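Side-chain contacts in putative polyketide synthase (Streptomyces coelicolor, PDB 1U0M), which condenses five malonyl-CoA units into a linear pentaketide and cyclises it to 1,3,6,8-tetrahydroxynaphthalene, a precursor of melanin and of naphthoquinone-containing metabolites: residues A[34-39]-A[178-183]; A[229-234]-A[240-245]. All coordinates share one frame; numbering follows the deposited sequence.

Contact 1. Residues A[34-39]-A[178-183]; sequences RRRHTD and LCYQPT
Tyr180 and Arg36 meet through a single polar bond, an example of two distant parts of a chain brought together by the ends of long side chains. The loop 178-183, between strand 167-175 and helix 187-195, sends Tyr180 outward with CG trans to the backbone N (chi1 170°), which extends the ring toward helix 26-37. Its phenol oxygen OH accepts a hydrogen bond from Arg36 NH2 at 3.0 Å, with an N-H...O angle of 156°. The two side chains approach from opposite directions: the hydroxyl lies at the edge of the guanidinium, near its plane, and NH2 in turn lies at the edge of the phenol ring, although the two planes are inclined by 54°. Arg36 NE is also near the hydroxyl, with NE and Tyr180 OH 3.5 Å apart, but the bond runs through NH2. A bend at chi3 turns the flat end of Arg36 to the phenol. The carbonyl O of Tyr180 takes a hydrogen bond from Arg76. Pro182 follows, its N 3.9 Å above the plane of the Tyr180 ring, offset toward the rim. Both segments belong to the N-terminal chalcone synthase-like family region, and their contact joins helix 26-37 to the loop at the surface. The phenol is probably neutral, which would make the link a charged-donor hydrogen bond rather than an ion pair, and the guanidinium would probably polarise the O-H bond, making the hydroxyl a better donor and perhaps lowering its pKa slightly.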
loop_
_atom_site.group_PDB
_atom_site.type_symbol
_atom_site.label_atom_id
_atom_site.label_comp_id
_atom_site.label_asym_id
_atom_site.label_seq_id
_atom_site.Cartn_x
_atom_site.Cartn_y
_atom_site.Cartn_z
ATOM N N ARG A 34 32.719 -13.747 -7.192
ATOM C CA ARG A 34 34.021 -14.292 -6.856
ATOM C C ARG A 34 34.987 -13.171 -6.538
ATOM O O ARG A 34 35.590 -13.144 -5.465
ATOM C CB ARG A 34 34.583 -15.118 -8.008
ATOM C CG ARG A 34 34.754 -16.581 -7.687
ATOM C CD ARG A 34 35.663 -17.223 -8.719
ATOM N NE ARG A 34 35.200 -16.952 -10.080
ATOM C CZ ARG A 34 34.223 -17.620 -10.692
ATOM N NH1 ARG A 34 33.597 -18.615 -10.069
ATOM N NH2 ARG A 34 33.874 -17.293 -11.930
ATOM N N ARG A 35 35.141 -12.247 -7.477
ATOM C CA ARG A 35 36.051 -11.138 -7.265
ATOM C C ARG A 35 35.679 -10.299 -6.059
ATOM O O ARG A 35 36.551 -9.858 -5.311
ATOM C CB ARG A 35 36.127 -10.254 -8.516
ATOM C CG ARG A 35 37.244 -10.675 -9.469
ATOM C CD ARG A 35 37.570 -9.588 -10.474
ATOM N NE ARG A 35 36.684 -9.629 -11.630
ATOM C CZ ARG A 35 36.843 -10.455 -12.656
ATOM N NH1 ARG A 35 37.862 -11.305 -12.668
ATOM N NH2 ARG A 35 35.980 -10.437 -13.665
ATOM N N ARG A 36 34.385 -10.106 -5.843
ATOM C CA ARG A 36 33.934 -9.286 -4.730
ATOM C C ARG A 36 33.817 -9.997 -3.380
ATOM O O ARG A 36 33.514 -9.359 -2.377
ATOM C CB ARG A 36 32.606 -8.611 -5.101
ATOM C CG ARG A 36 32.719 -7.715 -6.350
ATOM C CD ARG A 36 31.358 -7.304 -6.913
ATOM N NE ARG A 36 30.638 -6.381 -6.038
ATOM C CZ ARG A 36 30.871 -5.071 -5.963
ATOM N NH1 ARG A 36 31.810 -4.509 -6.717
ATOM N NH2 ARG A 36 30.164 -4.322 -5.122
ATOM N N HIS A 37 34.062 -11.303 -3.333
ATOM C CA HIS A 37 33.967 -12.012 -2.057
ATOM C C HIS A 37 34.979 -13.131 -1.918
ATOM O O HIS A 37 34.764 -14.087 -1.181
ATOM C CB HIS A 37 32.559 -12.567 -1.854
ATOM C CG HIS A 37 31.506 -11.508 -1.799
ATOM N ND1 HIS A 37 30.918 -10.982 -2.930
ATOM C CD2 HIS A 37 30.983 -10.829 -0.752
ATOM C CE1 HIS A 37 30.080 -10.023 -2.581
ATOM N NE2 HIS A 37 30.102 -9.911 -1.266
ATOM N N THR A 38 36.090 -12.993 -2.626
ATOM C CA THR A 38 37.152 -13.990 -2.594
ATOM C C THR A 38 37.490 -14.556 -1.205
ATOM O O THR A 38 37.840 -15.729 -1.073
ATOM C CB THR A 38 38.444 -13.431 -3.218
ATOM O OG1 THR A 38 39.523 -14.329 -2.938
ATOM C CG2 THR A 38 38.773 -12.061 -2.652
ATOM N N ASP A 39 37.378 -13.734 -0.169
ATOM C CA ASP A 39 37.700 -14.196 1.177
ATOM C C ASP A 39 36.522 -14.788 1.929
ATOM O O ASP A 39 36.699 -15.373 2.994
ATOM C CB ASP A 39 38.291 -13.048 1.990
ATOM C CG ASP A 39 39.637 -12.604 1.464
ATOM O OD1 ASP A 39 40.086 -11.496 1.827
ATOM O OD2 ASP A 39 40.253 -13.369 0.691
ATOM N N LEU A 178 18.033 -1.827 -7.414
ATOM C CA LEU A 178 18.174 -0.624 -6.596
ATOM C C LEU A 178 18.115 -0.923 -5.103
ATOM O O LEU A 178 18.081 -0.021 -4.277
ATOM C CB LEU A 178 17.106 0.406 -6.976
ATOM C CG LEU A 178 17.346 1.066 -8.346
ATOM C CD1 LEU A 178 18.742 1.698 -8.364
ATOM C CD2 LEU A 178 17.257 0.036 -9.461
ATOM N N CYS A 179 18.101 -2.205 -4.768
ATOM C CA CYS A 179 18.080 -2.624 -3.382
ATOM C C CYS A 179 19.327 -3.437 -3.102
ATOM O O CYS A 179 19.411 -4.120 -2.101
ATOM C CB CYS A 179 16.816 -3.432 -3.079
ATOM S SG CYS A 179 15.314 -2.410 -2.978
ATOM N N TYR A 180 20.306 -3.352 -3.998
ATOM C CA TYR A 180 21.570 -4.066 -3.813
ATOM C C TYR A 180 22.331 -3.392 -2.672
ATOM O O TYR A 180 22.533 -2.176 -2.699
ATOM C CB TYR A 180 22.412 -4.012 -5.093
ATOM C CG TYR A 180 23.826 -4.523 -4.902
ATOM C CD1 TYR A 180 24.072 -5.859 -4.542
ATOM C CD2 TYR A 180 24.911 -3.664 -5.020
ATOM C CE1 TYR A 180 25.370 -6.309 -4.298
ATOM C CE2 TYR A 180 26.205 -4.100 -4.780
ATOM C CZ TYR A 180 26.430 -5.419 -4.417
ATOM O OH TYR A 180 27.710 -5.828 -4.143
ATOM N N GLN A 181 22.753 -4.176 -1.679
ATOM C CA GLN A 181 23.477 -3.649 -0.518
ATOM C C GLN A 181 24.841 -4.304 -0.334
ATOM O O GLN A 181 24.952 -5.367 0.291
ATOM C CB GLN A 181 22.670 -3.868 0.762
ATOM C CG GLN A 181 21.224 -3.432 0.697
ATOM C CD GLN A 181 21.024 -1.924 0.770
ATOM O OE1 GLN A 181 19.913 -1.446 0.580
ATOM N NE2 GLN A 181 22.084 -1.182 1.064
ATOM N N PRO A 182 25.906 -3.658 -0.838
ATOM C CA PRO A 182 27.277 -4.174 -0.733
ATOM C C PRO A 182 27.596 -4.690 0.666
ATOM O O PRO A 182 28.357 -5.651 0.831
ATOM C CB PRO A 182 28.126 -2.964 -1.093
ATOM C CG PRO A 182 27.268 -2.229 -2.042
ATOM C CD PRO A 182 25.913 -2.297 -1.403
ATOM N N THR A 183 27.002 -4.044 1.662
ATOM C CA THR A 183 27.199 -4.399 3.061
ATOM C C THR A 183 26.655 -5.763 3.498
ATOM O O THR A 183 27.186 -6.361 4.428
ATOM C CB THR A 183 26.582 -3.327 3.981
ATOM O OG1 THR A 183 25.191 -3.193 3.684
ATOM C CG2 THR A 183 27.259 -1.987 3.769
#

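Contact 2. Residues A[229-234]-A[240-245]; sequences WIMYDV and HFLLDK
Strands 230-234 and 240-243 run antiparallel, 148° between their directions and 4.6 Å apart at closest approach. Met231 and Leu242 form a hydrogen-bonded pair with two reciprocal bonds, Leu242 N to Met231 O being the shorter at 2.7 Å; Asp233 and His240 are the next such pair. Asp244 N also donates to Trp229 O. This is a beta hairpin, and the side chains of Phe241 and Cys146 come about 5 Å apart, Cys146 being probably the catalytic cysteine, as in related synthases. On the face carrying Ile230, Tyr232, Phe241 and Leu243, CG of Phe241 is anti to the backbone N (chi1 -169°), laying the ring alongside Ile230, whose methyl CG2 touches Phe241 CZ at 3.5 Å while its CG1 lies 3.6 Å from Leu243 CD1. The Tyr232 ring crosses Phe241, with Tyr232 CE2 3.8 Å from Phe241 CD1. The Tyr232 hydroxyl is hydrogen-bonded to Cys114 O. On the other face, Leu242 sets its two methyls against the Asp233 carboxylate at about a right angle, Leu242 CD2 being 3.3 Å from Asp233 OD1. Asp244 CB makes a CH-pi contact over the Trp229 indole, 4.3 Å from the five-membered ring's centroid; the Asp244 carboxylate forms a salt bridge with Arg246.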
loop_
_atom_site.group_PDB
_atom_site.type_symbol
_atom_site.label_atom_id
_atom_site.label_comp_id
_atom_site.label_asym_id
_atom_site.label_seq_id
_atom_site.Cartn_x
_atom_site.Cartn_y
_atom_site.Cartn_z
ATOM N N TRP A 229 10.150 -14.246 7.870
ATOM C CA TRP A 229 10.834 -15.146 6.942
ATOM C C TRP A 229 11.195 -14.539 5.586
ATOM O O TRP A 229 12.205 -14.908 4.999
ATOM C CB TRP A 229 10.018 -16.426 6.799
ATOM C CG TRP A 229 10.159 -17.279 8.033
ATOM C CD1 TRP A 229 10.508 -16.853 9.289
ATOM C CD2 TRP A 229 10.011 -18.700 8.121
ATOM N NE1 TRP A 229 10.596 -17.920 10.148
ATOM C CE2 TRP A 229 10.294 -19.067 9.460
ATOM C CE3 TRP A 229 9.671 -19.700 7.204
ATOM C CZ2 TRP A 229 10.247 -20.392 9.898
ATOM C CZ3 TRP A 229 9.626 -21.019 7.643
ATOM C CH2 TRP A 229 9.912 -21.351 8.979
ATOM N N ILE A 230 10.378 -13.604 5.101
ATOM C CA ILE A 230 10.645 -12.902 3.839
ATOM C C ILE A 230 10.303 -11.445 4.151
ATOM O O ILE A 230 9.150 -11.022 4.069
ATOM C CB ILE A 230 9.775 -13.425 2.692
ATOM C CG1 ILE A 230 9.798 -14.962 2.679
ATOM C CG2 ILE A 230 10.322 -12.898 1.369
ATOM C CD1 ILE A 230 9.017 -15.605 1.545
ATOM N N MET A 231 11.322 -10.680 4.521
ATOM C CA MET A 231 11.112 -9.303 4.940
ATOM C C MET A 231 12.222 -8.328 4.595
ATOM O O MET A 231 13.287 -8.691 4.102
ATOM C CB MET A 231 10.964 -9.275 6.456
ATOM C CG MET A 231 12.293 -9.615 7.146
ATOM S SD MET A 231 12.174 -9.794 8.919
ATOM C CE MET A 231 12.099 -8.036 9.427
ATOM N N TYR A 232 11.955 -7.076 4.930
ATOM C CA TYR A 232 12.903 -6.004 4.723
ATOM C C TYR A 232 13.446 -5.494 6.056
ATOM O O TYR A 232 12.704 -5.358 7.014
ATOM C CB TYR A 232 12.210 -4.823 4.017
ATOM C CG TYR A 232 12.315 -4.790 2.510
ATOM C CD1 TYR A 232 11.425 -4.025 1.760
ATOM C CD2 TYR A 232 13.312 -5.487 1.838
ATOM C CE1 TYR A 232 11.525 -3.947 0.379
ATOM C CE2 TYR A 232 13.427 -5.426 0.453
ATOM C CZ TYR A 232 12.528 -4.644 -0.272
ATOM O OH TYR A 232 12.644 -4.527 -1.639
ATOM N N ASP A 233 14.744 -5.253 6.126
ATOM C CA ASP A 233 15.336 -4.598 7.297
ATOM C C ASP A 233 15.443 -3.180 6.705
ATOM O O ASP A 233 16.028 -3.009 5.638
ATOM C CB ASP A 233 16.745 -5.129 7.595
ATOM C CG ASP A 233 16.779 -6.112 8.777
ATOM O OD1 ASP A 233 17.816 -6.781 8.955
ATOM O OD2 ASP A 233 15.788 -6.216 9.526
ATOM N N VAL A 234 14.850 -2.181 7.354
ATOM C CA VAL A 234 14.879 -0.808 6.832
ATOM C C VAL A 234 15.928 0.052 7.528
ATOM O O VAL A 234 15.766 0.439 8.686
ATOM C CB VAL A 234 13.507 -0.137 6.977
ATOM C CG1 VAL A 234 13.561 1.286 6.419
ATOM C CG2 VAL A 234 12.444 -0.975 6.243
ATOM N N HIS A 240 17.024 -3.683 3.061
ATOM C CA HIS A 240 17.865 -4.873 3.084
ATOM C C HIS A 240 16.928 -6.085 3.123
ATOM O O HIS A 240 16.188 -6.293 4.084
ATOM C CB HIS A 240 18.783 -4.878 4.324
ATOM C CG HIS A 240 19.811 -3.790 4.325
ATOM N ND1 HIS A 240 19.480 -2.449 4.325
ATOM C CD2 HIS A 240 21.165 -3.842 4.366
ATOM C CE1 HIS A 240 20.585 -1.726 4.372
ATOM N NE2 HIS A 240 21.621 -2.547 4.397
ATOM N N PHE A 241 16.965 -6.873 2.062
ATOM C CA PHE A 241 16.115 -8.039 1.933
ATOM C C PHE A 241 16.607 -9.248 2.733
ATOM O O PHE A 241 17.763 -9.651 2.622
ATOM C CB PHE A 241 15.996 -8.416 0.452
ATOM C CG PHE A 241 14.945 -9.443 0.177
ATOM C CD1 PHE A 241 13.615 -9.192 0.503
ATOM C CD2 PHE A 241 15.277 -10.663 -0.401
ATOM C CE1 PHE A 241 12.623 -10.145 0.254
ATOM C CE2 PHE A 241 14.282 -11.626 -0.652
ATOM C CZ PHE A 241 12.964 -11.361 -0.325
ATOM N N LEU A 242 15.708 -9.825 3.527
ATOM C CA LEU A 242 16.024 -10.986 4.350
ATOM C C LEU A 242 15.130 -12.160 3.965
ATOM O O LEU A 242 13.891 -12.072 4.000
ATOM C CB LEU A 242 15.831 -10.666 5.834
ATOM C CG LEU A 242 16.905 -9.856 6.570
ATOM C CD1 LEU A 242 17.177 -8.538 5.872
ATOM C CD2 LEU A 242 16.432 -9.605 7.983
ATOM N N LEU A 243 15.767 -13.259 3.590
ATOM C CA LEU A 243 15.054 -14.457 3.191
ATOM C C LEU A 243 15.574 -15.638 4.013
ATOM O O LEU A 243 16.722 -16.066 3.852
ATOM C CB LEU A 243 15.278 -14.695 1.704
ATOM C CG LEU A 243 14.472 -15.783 1.005
ATOM C CD1 LEU A 243 12.976 -15.511 1.106
ATOM C CD2 LEU A 243 14.923 -15.828 -0.439
ATOM N N ASP A 244 14.723 -16.144 4.906
ATOM C CA ASP A 244 15.070 -17.264 5.776
ATOM C C ASP A 244 15.354 -18.537 4.985
ATOM O O ASP A 244 14.634 -18.886 4.052
ATOM C CB ASP A 244 13.938 -17.523 6.778
ATOM C CG ASP A 244 14.328 -18.509 7.872
ATOM O OD1 ASP A 244 14.421 -18.091 9.047
ATOM O OD2 ASP A 244 14.539 -19.699 7.561
ATOM N N LYS A 245 16.419 -19.219 5.381
ATOM C CA LYS A 245 16.866 -20.466 4.763
ATOM C C LYS A 245 15.727 -21.462 4.599
ATOM O O LYS A 245 15.716 -22.251 3.658
ATOM C CB LYS A 245 17.951 -21.102 5.633
ATOM C CG LYS A 245 19.113 -20.176 6.025
ATOM C CD LYS A 245 18.666 -18.861 6.704
ATOM C CE LYS A 245 17.643 -19.080 7.820
ATOM N NZ LYS A 245 18.106 -20.007 8.890
#

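How the contacts relate
Both segments of contact 1 precede those of contact 2, and the centres lie about 17 Å apart on the same side of the chain's centre. The first belongs to the N-terminal chalcone synthase region and the second to the C-terminal one. They nonetheless meet: the loop 178-183 packs on the hairpin, with Cys179 SG 3.7 Å from Tyr232 OH and Thr183 OG1 3.7 Å from His240 NE2. The loop thus bridges the surface helix 26-37 and the hairpin beside Cys146. The hairpin also reaches the second subunit, whose Met119 packs on Met231 and Tyr232, which places contact 2 near both the probable active site and the dimer interface.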